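Local coordinates for GDSL-like Lipase/Acylhydrolase family protein (Neisseria meningitidis, PDB 4K9S), which is probably an SGNH-type esterase of the GDSL-like lipase/acylhydrolase family, likely removing O-acetyl groups from peptidoglycan, at residues A[120-125]-A[233-238]. Sequence-based numbering, arbitrary orientation.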
loop_
_atom_site.group_PDB
_atom_site.type_symbol
_atom_site.label_atom_id
_atom_site.label_comp_id
_atom_site.label_asym_id
_atom_site.label_seq_id
_atom_site.Cartn_x
_atom_site.Cartn_y
_atom_site.Cartn_z
ATOM N N PHE A 120 -16.662 -1.482 -1.913
ATOM C CA PHE A 120 -15.325 -1.225 -1.373
ATOM C C PHE A 120 -14.761 0.140 -1.742
ATOM O O PHE A 120 -14.760 0.517 -2.911
ATOM C CB PHE A 120 -14.321 -2.260 -1.898
ATOM C CG PHE A 120 -14.621 -3.675 -1.497
ATOM C CD1 PHE A 120 -14.378 -4.108 -0.202
ATOM C CD2 PHE A 120 -15.101 -4.582 -2.431
ATOM C CE1 PHE A 120 -14.643 -5.411 0.167
ATOM C CE2 PHE A 120 -15.351 -5.898 -2.078
ATOM C CZ PHE A 120 -15.120 -6.313 -0.769
ATOM N N PRO A 121 -14.231 0.862 -0.751
ATOM C CA PRO A 121 -13.425 2.039 -1.064
ATOM C C PRO A 121 -12.054 1.601 -1.563
ATOM O O PRO A 121 -11.773 0.405 -1.558
ATOM C CB PRO A 121 -13.317 2.754 0.280
ATOM C CG PRO A 121 -13.436 1.667 1.288
ATOM C CD PRO A 121 -14.373 0.650 0.701
ATOM N N LEU A 122 -11.238 2.546 -2.023
ATOM C CA LEU A 122 -9.892 2.253 -2.507
ATOM C C LEU A 122 -9.173 1.381 -1.477
ATOM O O LEU A 122 -9.138 1.727 -0.302
ATOM C CB LEU A 122 -9.156 3.582 -2.707
ATOM C CG LEU A 122 -7.865 3.849 -3.492
ATOM C CD1 LEU A 122 -6.658 3.951 -2.552
ATOM C CD2 LEU A 122 -7.611 2.860 -4.616
ATOM N N GLY A 123 -8.648 0.233 -1.897
ATOM C CA GLY A 123 -7.933 -0.646 -0.982
ATOM C C GLY A 123 -8.507 -2.050 -0.884
ATOM O O GLY A 123 -7.793 -3.006 -0.539
ATOM N N GLY A 124 -9.800 -2.173 -1.192
ATOM C CA GLY A 124 -10.480 -3.458 -1.195
ATOM C C GLY A 124 -10.854 -3.967 0.182
ATOM O O GLY A 124 -11.100 -5.151 0.365
ATOM N N ILE A 125 -10.908 -3.071 1.158
ATOM C CA ILE A 125 -11.095 -3.481 2.537
ATOM C C ILE A 125 -12.144 -2.638 3.256
ATOM O O ILE A 125 -12.091 -1.414 3.223
ATOM C CB ILE A 125 -9.773 -3.414 3.299
ATOM C CG1 ILE A 125 -8.850 -4.543 2.819
ATOM C CG2 ILE A 125 -10.014 -3.487 4.822
ATOM C CD1 ILE A 125 -7.555 -4.666 3.591
ATOM N N ASN A 233 -11.507 8.945 -6.564
ATOM C CA ASN A 233 -11.811 10.015 -5.629
ATOM C C ASN A 233 -11.222 9.670 -4.275
ATOM O O ASN A 233 -10.704 10.544 -3.584
ATOM C CB ASN A 233 -13.313 10.229 -5.497
ATOM C CG ASN A 233 -13.949 10.754 -6.777
ATOM O OD1 ASN A 233 -13.263 11.097 -7.753
ATOM N ND2 ASN A 233 -15.276 10.847 -6.768
ATOM N N ASP A 234 -11.286 8.390 -3.903
ATOM C CA ASP A 234 -10.686 7.944 -2.641
ATOM C C ASP A 234 -9.179 8.143 -2.661
ATOM O O ASP A 234 -8.613 8.723 -1.737
ATOM C CB ASP A 234 -11.023 6.485 -2.331
ATOM C CG ASP A 234 -12.489 6.274 -2.035
ATOM O OD1 ASP A 234 -13.154 7.220 -1.575
ATOM O OD2 ASP A 234 -12.982 5.158 -2.268
ATOM N N LEU A 235 -8.535 7.672 -3.723
ATOM C CA LEU A 235 -7.110 7.908 -3.904
ATOM C C LEU A 235 -6.729 9.379 -3.694
ATOM O O LEU A 235 -5.779 9.678 -2.979
ATOM C CB LEU A 235 -6.647 7.423 -5.275
ATOM C CG LEU A 235 -5.165 7.629 -5.577
ATOM C CD1 LEU A 235 -4.280 6.830 -4.609
ATOM C CD2 LEU A 235 -4.868 7.284 -7.022
ATOM N N ALA A 236 -7.488 10.293 -4.287
ATOM C CA ALA A 236 -7.224 11.720 -4.101
ATOM C C ALA A 236 -7.265 12.126 -2.641
ATOM O O ALA A 236 -6.522 13.006 -2.217
ATOM C CB ALA A 236 -8.199 12.572 -4.907
ATOM N N GLN A 237 -8.137 11.483 -1.875
ATOM C CA GLN A 237 -8.290 11.808 -0.462
ATOM C C GLN A 237 -7.183 11.250 0.441
ATOM O O GLN A 237 -7.010 11.728 1.560
ATOM C CB GLN A 237 -9.674 11.391 0.044
ATOM C CG GLN A 237 -10.791 12.026 -0.753
ATOM C CD GLN A 237 -11.906 12.567 0.108
ATOM O OE1 GLN A 237 -11.677 13.360 1.022
ATOM N NE2 GLN A 237 -13.128 12.142 -0.180
ATOM N N THR A 238 -6.433 10.262 -0.039
ATOM C CA THR A 238 -5.325 9.705 0.736
ATOM C C THR A 238 -4.160 10.689 0.859
ATOM O O THR A 238 -3.324 10.561 1.753
ATOM C CB THR A 238 -4.783 8.393 0.121
ATOM O OG1 THR A 238 -4.111 8.682 -1.113
ATOM C CG2 THR A 238 -5.921 7.426 -0.136
#
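The one hydrogen bond between residues 120-125 and the helical residues 233-238 runs from the backbone N of Leu122 to OD2 of Asp234, 3.2 Å long with an N-H...O angle of 158°. The N-H reaches OD2 on the anti side of the carboxylate and lies 26° out of its plane; OD2 also rests against CA of Pro121 at 3.4 Å and against that proline's CB. OD1 forms a salt bridge with Arg228, whose backbone is also hydrogen-bonded to that of Phe120, and OD2 has a further hydrogen bond beyond the two segments.

Apolar contact centres on Leu122, which supplies most of the loop's share of the interface. Its CB meets CB of Asp234 at 3.5 Å. With chi1 at -164°, CG swings away from the leucine's own N and over the helix backbone, where it lies 3.9 Å from N of Leu235 and 4.2 Å from its CB. One turn along, CD1 approaches CG2 of Thr238 at 4.3 Å. The threonine hydroxyl donates to a lone pair of O of Leu235, within the plane of that carbonyl, and is also hydrogen-bonded to the backbone N of Ala240, leaving its methyl to face the leucine.

Pro121 to Gly124 form a type II beta turn, closed by Gly124 N to O of Pro121 at 3.3 Å; Gly123, at its second corner, has positive phi, and Leu122 takes the corner nearest the helix. The turn leads into strand 125-128 of a beta-sandwich-like region, while helix 231-238 packs on strand 53-60 of the SGNH core through Leu235 and Thr238. A buried carboxylate with partners on both oxygens, flanked by aliphatic packing, is consistent with a defined placement of the turn against the hydrolase core, its negative charge probably offset chiefly by Arg228.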